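Local coordinates for protein aminotransferase (Helicobacter pylori, PDB 2FNU) that catalyses the pyridoxal-phosphate-dependent amino transfer from glutamate to a UDP-4-keto sugar, the second step in making pseudaminic acid for flagellin, at residues R33-L36 with F37-A40; F295-K298 with K299-E303; H363-L366 with K367-S371. One frame throughout, in Å; residues are numbered along the deposited sequence.

Interaction 1 (R33-L36 with F37-A40)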
ATOM      1  N   ARG B  33      -2.828 -16.977   4.845  1.00 16.81           N
ATOM      2  CA  ARG B  33      -3.460 -16.207   5.919  1.00 15.01           C
ATOM      3  C   ARG B  33      -4.322 -15.060   5.401  1.00 15.10           C
ATOM      4  O   ARG B  33      -5.384 -14.772   5.977  1.00 15.94           O
ATOM      5  CB  ARG B  33      -2.424 -15.729   6.932  1.00 20.05           C
ATOM      6  CG  ARG B  33      -1.833 -16.919   7.699  1.00 24.90           C
ATOM      7  CD  ARG B  33      -0.582 -16.550   8.433  1.00 36.15           C
ATOM      8  NE  ARG B  33      -0.281 -17.469   9.536  1.00 37.10           N
ATOM      9  CZ  ARG B  33       0.662 -18.411   9.511  1.00 46.60           C
ATOM     10  NH1 ARG B  33       1.414 -18.600   8.425  1.00 38.56           N
ATOM     11  NH2 ARG B  33       0.853 -19.174  10.583  1.00 39.93           N
ATOM     12  N   SER B  34      -3.902 -14.414   4.313  1.00 15.29           N
ATOM     13  CA  SER B  34      -4.749 -13.343   3.736  1.00 13.66           C
ATOM     14  C   SER B  34      -6.065 -13.948   3.236  1.00 14.43           C
ATOM     15  O   SER B  34      -7.135 -13.377   3.451  1.00 15.37           O
ATOM     16  CB  SER B  34      -4.026 -12.572   2.621  1.00 16.70           C
ATOM     17  OG  SER B  34      -3.785 -13.427   1.523  1.00 19.67           O
ATOM     18  N   LEU B  35      -5.993 -15.126   2.617  1.00 13.74           N
ATOM     19  CA  LEU B  35      -7.200 -15.811   2.175  1.00 15.11           C
ATOM     20  C   LEU B  35      -8.099 -16.193   3.364  1.00 14.76           C
ATOM     21  O   LEU B  35      -9.327 -16.013   3.303  1.00 15.95           O
ATOM     22  CB  LEU B  35      -6.820 -17.063   1.387  1.00 17.07           C
ATOM     23  CG  LEU B  35      -6.101 -16.797   0.064  1.00 23.24           C
ATOM     24  CD1 LEU B  35      -5.597 -18.121  -0.504  1.00 27.27           C
ATOM     25  CD2 LEU B  35      -7.011 -16.093  -0.932  1.00 25.81           C
ATOM     26  N   LEU B  36      -7.498 -16.700   4.442  1.00 14.23           N
ATOM     27  CA  LEU B  36      -8.270 -17.053   5.624  1.00 13.83           C
ATOM     28  C   LEU B  36      -8.943 -15.822   6.225  1.00 14.12           C
ATOM     29  O   LEU B  36     -10.081 -15.886   6.697  1.00 14.50           O
ATOM     30  CB  LEU B  36      -7.369 -17.711   6.665  1.00 15.68           C
ATOM     31  CG  LEU B  36      -6.870 -19.128   6.396  1.00 22.09           C
ATOM     32  CD1 LEU B  36      -5.801 -19.485   7.409  1.00 21.13           C
ATOM     33  CD2 LEU B  36      -8.050 -20.118   6.464  1.00 21.63           C
ATOM     34  N   PHE B  37      -8.231 -14.700   6.225  1.00 13.46           N
ATOM     35  CA  PHE B  37      -8.788 -13.444   6.752  1.00 14.02           C
ATOM     36  C   PHE B  37      -9.980 -12.982   5.914  1.00 12.35           C
ATOM     37  O   PHE B  37     -11.023 -12.600   6.457  1.00 13.78           O
ATOM     38  CB  PHE B  37      -7.668 -12.395   6.803  1.00 13.50           C
ATOM     39  CG  PHE B  37      -8.046 -11.071   7.473  1.00 13.97           C
ATOM     40  CD1 PHE B  37      -9.053 -10.968   8.447  1.00 12.54           C
ATOM     41  CD2 PHE B  37      -7.336  -9.924   7.138  1.00 12.58           C
ATOM     42  CE1 PHE B  37      -9.335  -9.723   9.043  1.00 11.98           C
ATOM     43  CE2 PHE B  37      -7.607  -8.702   7.721  1.00 12.22           C
ATOM     44  CZ  PHE B  37      -8.609  -8.583   8.659  1.00 12.33           C
ATOM     45  N   GLU B  38      -9.832 -13.037   4.594  1.00 12.08           N
ATOM     46  CA  GLU B  38     -10.928 -12.710   3.687  1.00 12.42           C
ATOM     47  C   GLU B  38     -12.143 -13.626   3.928  1.00 12.75           C
ATOM     48  O   GLU B  38     -13.280 -13.145   3.995  1.00 12.99           O
ATOM     49  CB  GLU B  38     -10.434 -12.788   2.242  1.00 14.15           C
ATOM     50  CG  GLU B  38      -9.501 -11.616   1.931  1.00 12.97           C
ATOM     51  CD  GLU B  38      -8.747 -11.764   0.616  1.00 16.12           C
ATOM     52  OE1 GLU B  38      -8.063 -10.785   0.239  1.00 14.15           O
ATOM     53  OE2 GLU B  38      -8.841 -12.829  -0.053  1.00 15.68           O
ATOM     54  N   GLU B  39     -11.902 -14.933   4.053  1.00 12.52           N
ATOM     55  CA  GLU B  39     -12.986 -15.881   4.339  1.00 12.49           C
ATOM     56  C   GLU B  39     -13.646 -15.575   5.678  1.00 11.48           C
ATOM     57  O   GLU B  39     -14.879 -15.635   5.791  1.00 14.21           O
ATOM     58  CB  GLU B  39     -12.458 -17.317   4.321  1.00 15.68           C
ATOM     59  CG  GLU B  39     -12.129 -17.787   2.902  1.00 19.10           C
ATOM     60  CD  GLU B  39     -11.233 -19.018   2.827  1.00 33.27           C
ATOM     61  OE1 GLU B  39     -10.884 -19.399   1.692  1.00 33.71           O
ATOM     62  OE2 GLU B  39     -10.876 -19.597   3.876  1.00 34.95           O
ATOM     63  N   ALA B  40     -12.838 -15.238   6.685  1.00 11.56           N
ATOM     64  CA  ALA B  40     -13.388 -14.922   7.996  1.00 11.42           C
ATOM     65  C   ALA B  40     -14.242 -13.648   7.956  1.00 12.39           C
ATOM     66  O   ALA B  40     -15.273 -13.535   8.637  1.00 13.13           O
ATOM     67  CB  ALA B  40     -12.271 -14.832   9.033  1.00 13.47           C
TER
HETATM   68  O   HOH W   1     -10.550 -16.427   0.490  1.00 43.74           O

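Interaction 2 (F295-K298 with K299-E303)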
ATOM      1  N   PHE B 295     -18.332  27.640  20.570  1.00 21.20           N
ATOM      2  CA  PHE B 295     -17.690  27.563  19.252  1.00 20.58           C
ATOM      3  C   PHE B 295     -16.469  28.474  19.162  1.00 23.39           C
ATOM      4  O   PHE B 295     -15.423  28.058  18.683  1.00 21.92           O
ATOM      5  CB  PHE B 295     -18.662  27.909  18.118  1.00 20.63           C
ATOM      6  CG  PHE B 295     -19.686  26.833  17.805  1.00 20.63           C
ATOM      7  CD1 PHE B 295     -20.507  26.982  16.686  1.00 22.82           C
ATOM      8  CD2 PHE B 295     -19.840  25.692  18.601  1.00 19.31           C
ATOM      9  CE1 PHE B 295     -21.470  26.026  16.368  1.00 19.93           C
ATOM     10  CE2 PHE B 295     -20.802  24.729  18.290  1.00 19.35           C
ATOM     11  CZ  PHE B 295     -21.622  24.904  17.184  1.00 19.46           C
ATOM     12  N   THR B 296     -16.600  29.709  19.646  1.00 25.02           N
ATOM     13  CA  THR B 296     -15.511  30.692  19.522  1.00 25.85           C
ATOM     14  C   THR B 296     -14.310  30.385  20.403  1.00 25.76           C
ATOM     15  O   THR B 296     -13.208  30.867  20.131  1.00 29.86           O
ATOM     16  CB  THR B 296     -15.994  32.146  19.803  1.00 25.98           C
ATOM     17  OG1 THR B 296     -16.624  32.202  21.090  1.00 34.86           O
ATOM     18  CG2 THR B 296     -16.974  32.594  18.726  1.00 33.82           C
ATOM     19  N   CYS B 297     -14.502  29.596  21.458  1.00 23.13           N
ATOM     20  CA  CYS B 297     -13.355  29.226  22.294  1.00 25.29           C
ATOM     21  C   CYS B 297     -12.947  27.753  22.178  1.00 25.35           C
ATOM     22  O   CYS B 297     -12.302  27.206  23.080  1.00 25.36           O
ATOM     23  CB  CYS B 297     -13.575  29.637  23.756  1.00 30.73           C
ATOM     24  SG  CYS B 297     -15.025  28.934  24.521  1.00 37.13           S
ATOM     25  N   LYS B 298     -13.295  27.132  21.051  1.00 21.31           N
ATOM     26  CA  LYS B 298     -12.981  25.709  20.834  1.00 21.53           C
ATOM     27  C   LYS B 298     -11.500  25.342  20.951  1.00 20.43           C
ATOM     28  O   LYS B 298     -11.154  24.360  21.604  1.00 21.49           O
ATOM     29  CB  LYS B 298     -13.516  25.210  19.505  1.00 19.38           C
ATOM     30  CG  LYS B 298     -13.343  23.693  19.396  1.00 24.21           C
ATOM     31  CD  LYS B 298     -14.142  23.143  18.292  1.00 22.07           C
ATOM     32  CE  LYS B 298     -14.219  21.613  18.352  1.00 17.06           C
ATOM     33  NZ  LYS B 298     -14.848  21.182  17.084  1.00 16.46           N
ATOM     34  N   LYS B 299     -10.625  26.123  20.321  1.00 21.61           N
ATOM     35  CA  LYS B 299      -9.198  25.819  20.394  1.00 20.05           C
ATOM     36  C   LYS B 299      -8.701  25.815  21.846  1.00 20.52           C
ATOM     37  O   LYS B 299      -7.925  24.942  22.230  1.00 21.42           O
ATOM     38  CB  LYS B 299      -8.369  26.797  19.550  1.00 22.07           C
ATOM     39  CG  LYS B 299      -6.902  26.396  19.402  1.00 28.82           C
ATOM     40  CD  LYS B 299      -6.755  25.050  18.690  1.00 46.13           C
ATOM     41  CE  LYS B 299      -5.351  24.478  18.854  1.00 57.96           C
ATOM     42  NZ  LYS B 299      -4.335  25.192  18.031  1.00 64.35           N
ATOM     43  N   LEU B 300      -9.143  26.787  22.645  1.00 21.89           N
ATOM     44  CA  LEU B 300      -8.760  26.842  24.062  1.00 20.80           C
ATOM     45  C   LEU B 300      -9.299  25.638  24.845  1.00 19.75           C
ATOM     46  O   LEU B 300      -8.609  25.093  25.711  1.00 21.54           O
ATOM     47  CB  LEU B 300      -9.231  28.142  24.708  1.00 22.95           C
ATOM     48  CG  LEU B 300      -8.543  29.419  24.208  1.00 28.34           C
ATOM     49  CD1 LEU B 300      -9.096  30.623  24.952  1.00 29.14           C
ATOM     50  CD2 LEU B 300      -7.031  29.332  24.364  1.00 32.75           C
ATOM     51  N   ILE B 301     -10.520  25.229  24.522  1.00 21.45           N
ATOM     52  CA  ILE B 301     -11.127  24.040  25.146  1.00 18.97           C
ATOM     53  C   ILE B 301     -10.316  22.784  24.832  1.00 16.20           C
ATOM     54  O   ILE B 301      -9.957  22.016  25.741  1.00 18.12           O
ATOM     55  CB  ILE B 301     -12.598  23.871  24.712  1.00 19.10           C
ATOM     56  CG1 ILE B 301     -13.453  24.976  25.341  1.00 21.14           C
ATOM     57  CG2 ILE B 301     -13.128  22.478  25.102  1.00 17.37           C
ATOM     58  CD1 ILE B 301     -14.849  25.074  24.766  1.00 19.38           C
ATOM     59  N   LEU B 302      -9.986  22.606  23.557  1.00 18.28           N
ATOM     60  CA  LEU B 302      -9.158  21.476  23.133  1.00 16.86           C
ATOM     61  C   LEU B 302      -7.785  21.484  23.791  1.00 19.16           C
ATOM     62  O   LEU B 302      -7.313  20.438  24.249  1.00 17.00           O
ATOM     63  CB  LEU B 302      -9.016  21.449  21.607  1.00 17.66           C
ATOM     64  CG  LEU B 302     -10.276  21.121  20.805  1.00 18.60           C
ATOM     65  CD1 LEU B 302     -10.035  21.486  19.353  1.00 17.25           C
ATOM     66  CD2 LEU B 302     -10.656  19.640  20.936  1.00 20.48           C
ATOM     67  N   GLU B 303      -7.151  22.658  23.834  1.00 19.43           N
ATOM     68  CA  GLU B 303      -5.862  22.811  24.517  1.00 19.63           C
ATOM     69  C   GLU B 303      -5.962  22.497  26.016  1.00 18.38           C
ATOM     70  O   GLU B 303      -5.068  21.862  26.580  1.00 20.17           O
ATOM     71  CB  GLU B 303      -5.282  24.215  24.282  1.00 19.95           C
ATOM     72  CG  GLU B 303      -4.766  24.404  22.856  1.00 26.16           C
ATOM     73  CD  GLU B 303      -4.488  25.859  22.472  1.00 27.96           C
ATOM     74  OE1 GLU B 303      -4.898  26.789  23.203  1.00 33.54           O
ATOM     75  OE2 GLU B 303      -3.867  26.063  21.407  1.00 40.79           O
TER
HETATM   76  O   HOH W   2     -11.213  28.504  18.740  1.00 35.25           O

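Interaction 3 (H363-L366 with K367-S371)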
ATOM      1  N   HIS B 363     -15.193  13.039  34.161  1.00 16.23           N
ATOM      2  CA  HIS B 363     -15.265  14.082  35.160  1.00 16.17           C
ATOM      3  C   HIS B 363     -14.330  15.266  34.808  1.00 15.93           C
ATOM      4  O   HIS B 363     -14.714  16.425  34.988  1.00 17.19           O
ATOM      5  CB  HIS B 363     -15.053  13.494  36.564  1.00 15.51           C
ATOM      6  CG  HIS B 363     -16.260  12.779  37.100  1.00 17.98           C
ATOM      7  ND1 HIS B 363     -17.359  13.455  37.593  1.00 20.45           N
ATOM      8  CD2 HIS B 363     -16.544  11.456  37.229  1.00 16.83           C
ATOM      9  CE1 HIS B 363     -18.266  12.583  37.998  1.00 18.60           C
ATOM     10  NE2 HIS B 363     -17.795  11.364  37.796  1.00 20.55           N
ATOM     11  N   SER B 364     -13.160  14.974  34.245  1.00 14.96           N
ATOM     12  CA  SER B 364     -12.233  16.015  33.760  1.00 15.89           C
ATOM     13  C   SER B 364     -12.794  16.836  32.596  1.00 16.36           C
ATOM     14  O   SER B 364     -12.595  18.050  32.543  1.00 17.26           O
ATOM     15  CB  SER B 364     -10.896  15.400  33.362  1.00 19.23           C
ATOM     16  OG  SER B 364     -10.237  14.848  34.495  1.00 27.31           O
ATOM     17  N   VAL B 365     -13.491  16.179  31.665  1.00 16.08           N
ATOM     18  CA  VAL B 365     -14.151  16.890  30.552  1.00 13.71           C
ATOM     19  C   VAL B 365     -15.151  17.883  31.116  1.00 15.13           C
ATOM     20  O   VAL B 365     -15.184  19.036  30.695  1.00 16.94           O
ATOM     21  CB  VAL B 365     -14.849  15.906  29.568  1.00 13.77           C
ATOM     22  CG1 VAL B 365     -15.755  16.619  28.567  1.00 16.06           C
ATOM     23  CG2 VAL B 365     -13.806  15.100  28.830  1.00 14.08           C
ATOM     24  N   LEU B 366     -15.964  17.441  32.079  1.00 14.95           N
ATOM     25  CA  LEU B 366     -16.944  18.342  32.679  1.00 16.08           C
ATOM     26  C   LEU B 366     -16.262  19.533  33.349  1.00 16.88           C
ATOM     27  O   LEU B 366     -16.721  20.670  33.182  1.00 18.48           O
ATOM     28  CB  LEU B 366     -17.874  17.610  33.663  1.00 17.15           C
ATOM     29  CG  LEU B 366     -18.808  16.598  32.997  1.00 15.61           C
ATOM     30  CD1 LEU B 366     -19.522  15.793  34.093  1.00 18.01           C
ATOM     31  CD2 LEU B 366     -19.814  17.259  32.059  1.00 17.78           C
ATOM     32  N   LYS B 367     -15.177  19.268  34.075  1.00 16.37           N
ATOM     33  CA  LYS B 367     -14.447  20.338  34.771  1.00 19.63           C
ATOM     34  C   LYS B 367     -13.890  21.339  33.779  1.00 20.51           C
ATOM     35  O   LYS B 367     -13.881  22.529  34.049  1.00 20.85           O
ATOM     36  CB  LYS B 367     -13.318  19.785  35.641  1.00 20.69           C
ATOM     37  CG  LYS B 367     -13.804  19.007  36.866  1.00 33.02           C
ATOM     38  CD  LYS B 367     -14.739  19.833  37.748  1.00 54.41           C
ATOM     39  CE  LYS B 367     -15.244  19.022  38.932  1.00 64.62           C
ATOM     40  NZ  LYS B 367     -16.501  19.587  39.503  1.00 68.86           N
ATOM     41  N   THR B 368     -13.428  20.844  32.633  1.00 18.79           N
ATOM     42  CA  THR B 368     -12.874  21.696  31.598  1.00 17.37           C
ATOM     43  C   THR B 368     -13.941  22.665  31.091  1.00 17.94           C
ATOM     44  O   THR B 368     -13.724  23.886  31.035  1.00 19.93           O
ATOM     45  CB  THR B 368     -12.329  20.842  30.435  1.00 15.99           C
ATOM     46  OG1 THR B 368     -11.272  20.010  30.920  1.00 22.01           O
ATOM     47  CG2 THR B 368     -11.814  21.736  29.306  1.00 22.52           C
ATOM     48  N   PHE B 369     -15.098  22.134  30.714  1.00 16.17           N
ATOM     49  CA  PHE B 369     -16.183  22.976  30.225  1.00 15.99           C
ATOM     50  C   PHE B 369     -16.652  23.971  31.273  1.00 19.39           C
ATOM     51  O   PHE B 369     -16.906  25.133  30.961  1.00 22.28           O
ATOM     52  CB  PHE B 369     -17.336  22.128  29.699  1.00 17.66           C
ATOM     53  CG  PHE B 369     -17.138  21.698  28.278  1.00 18.48           C
ATOM     54  CD1 PHE B 369     -16.484  20.503  27.984  1.00 18.26           C
ATOM     55  CD2 PHE B 369     -17.545  22.523  27.231  1.00 18.86           C
ATOM     56  CE1 PHE B 369     -16.264  20.121  26.651  1.00 17.44           C
ATOM     57  CE2 PHE B 369     -17.343  22.147  25.895  1.00 16.56           C
ATOM     58  CZ  PHE B 369     -16.701  20.943  25.605  1.00 16.00           C
ATOM     59  N   GLU B 370     -16.728  23.517  32.514  1.00 19.55           N
ATOM     60  CA  GLU B 370     -17.149  24.379  33.612  1.00 21.26           C
ATOM     61  C   GLU B 370     -16.254  25.615  33.714  1.00 23.56           C
ATOM     62  O   GLU B 370     -16.722  26.699  34.078  1.00 24.82           O
ATOM     63  CB  GLU B 370     -17.133  23.590  34.921  1.00 20.96           C
ATOM     64  CG  GLU B 370     -17.768  24.326  36.116  1.00 21.19           C
ATOM     65  CD  GLU B 370     -17.641  23.540  37.410  1.00 33.56           C
ATOM     66  OE1 GLU B 370     -16.669  22.760  37.558  1.00 49.45           O
ATOM     67  OE2 GLU B 370     -18.511  23.700  38.293  1.00 50.69           O
ATOM     68  N   SER B 371     -14.974  25.456  33.379  1.00 22.87           N
ATOM     69  CA  SER B 371     -13.993  26.535  33.556  1.00 25.65           C
ATOM     70  C   SER B 371     -14.146  27.686  32.561  1.00 26.76           C
ATOM     71  O   SER B 371     -13.558  28.749  32.756  1.00 28.57           O
ATOM     72  CB  SER B 371     -12.571  25.979  33.480  1.00 26.10           C
ATOM     73  OG  SER B 371     -12.230  25.665  32.139  1.00 25.80           O
TER

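Interaction 1 (R33-L36 with F37-A40)
The Glu38 side chain lies back along Ser34 and Leu35 on the preceding turn of the alpha-helix 32-45, and the backbone bonds define the setting: each N-H from Phe37 to Ala40 donates to the carbonyl four residues earlier. Of these, Glu38 N to Ser34 O measures 2.9 Å, with an N-H...O angle of 166°. From its root outward, the Glu38 side chain stays close to that same carbonyl. CB is 3.6 Å from both Ser34 O and Leu35 O, and CG comes to 3.3 Å from Ser34 O. This follows from chi1 of -72°, which sets CG opposite the carbonyl carbon of Glu38 and turns it back toward the preceding turn; the rest of the chain is extended. At the tip the two carboxylate oxygens part company. OE1 accepts from Val52 N of strand 49-53 and forms a salt bridge with Arg208, so this buried charge is probably well compensated. OE2 meets the Leu35 methyl CD2 at 3.8 Å. Phe37 turns instead to the interior and meets the ring of Phe179, while Leu36 and Ala40 pack on Leu240 of helix 233-244. On the exposed side, Glu39 repeats the pattern one residue on, its CG 3.3 Å from Leu35 O. A water 3.1 Å from Leu35 O could donate there or, weakly, to Glu39 OE1, but need not serve both.

Interaction 2 (F295-K298 with K299-E303)
The sulfur of Cys297 lies against the end of Ile301, SG to CD1 at 3.9 Å, across the first turn of helix 298-307. Cys297 is the N-cap residue, and its carbonyl begins the helical bonding: Ile301 N donates to Cys297 O at 3.0 Å. The sulfur owes its place to chi1 of 58°, which sets SG between the backbone N and carbonyl carbon of Cys297. Ile301 also brings CG1 to 3.4 Å from Cys297 O, so one side chain follows both the carbonyl and the thiol. One residue on, Leu302 N donates to Lys298 O at 2.9 Å with an N-H...O angle of 172°, and Leu302 CD1 touches Lys298 CG at 4.0 Å, the two side chains crossing at a slant. In the next shell, a water accepts from Lys299 N, an early N-H of the helix, and donates weakly to Thr296 O. The extended Lys298 chain carries NZ to the carbonyl oxygen of Glu344, while Lys299 NZ forms a salt bridge with Glu303 OE2 at 3.5 Å. Further out, Ile301 and Lys298 rest on Met290 of strand 286-290, and Lys298 also touches the substrate-binding Val314. Lys299 and Leu302 pack on Phe218 of the second subunit, so this helix start joins strand 286-290 of its own chain to the second subunit.

Interaction 3 (H363-L366 with K367-S371)
His363 and Lys367 meet through the backbone near the C-terminal end of helix 355-370: Lys367 N donates to His363 O at 3.0 Å. Next, Ser364 O is gripped twice by Thr368, through N and through OG1, each at 2.9 Å. The two donors come from opposite faces of the carbonyl plane, and the hydroxyl stands 35° out of it. A chi1 of -62° makes this second bond possible by setting OG1 beside the backbone N of Thr368, facing the previous turn. Val365 follows, its side chain running alongside that of Phe369 and pointing the same way, with CG1 4.0 Å from the ring atom CD1. Val365 O lies at the edge of that ring, in its plane, 3.3 Å from CD1. Leu366 O accepts from Glu370 N at 2.9 Å. Beyond the first segment, Ser371 OG donates to Thr368 O at 2.6 Å, and Ser371 N donates to that same oxygen. The buried side of this amphipathic helix packs on two others: Leu366 packs on Ile263 and Phe264 of helix 246-264, while Val365 and Thr368 press on Leu305 of helix 298-307 and Val365 also reaches Ile310 of strand 310-311.

Overall arrangement
From the N terminus, interaction 1 comes first, within helix 32-45, between strand 49-53 at an edge of the central seven-stranded mixed sheet and helix 233-244. Interaction 2 opens helix 298-307 and interaction 3 lies toward the end of helix 355-370. The three run in series, neither nesting nor crossing, and since each pair of segments is continuous, none closes a loop. Interactions 2 and 3 lie on the other side of the chain's centre from interaction 1, whose centre is about 44 Å from that of interaction 2. Interactions 2 and 3 touch: Ile301 CG2 meets Phe369 CZ at 3.9 Å, joining helices 298-307 and 355-370.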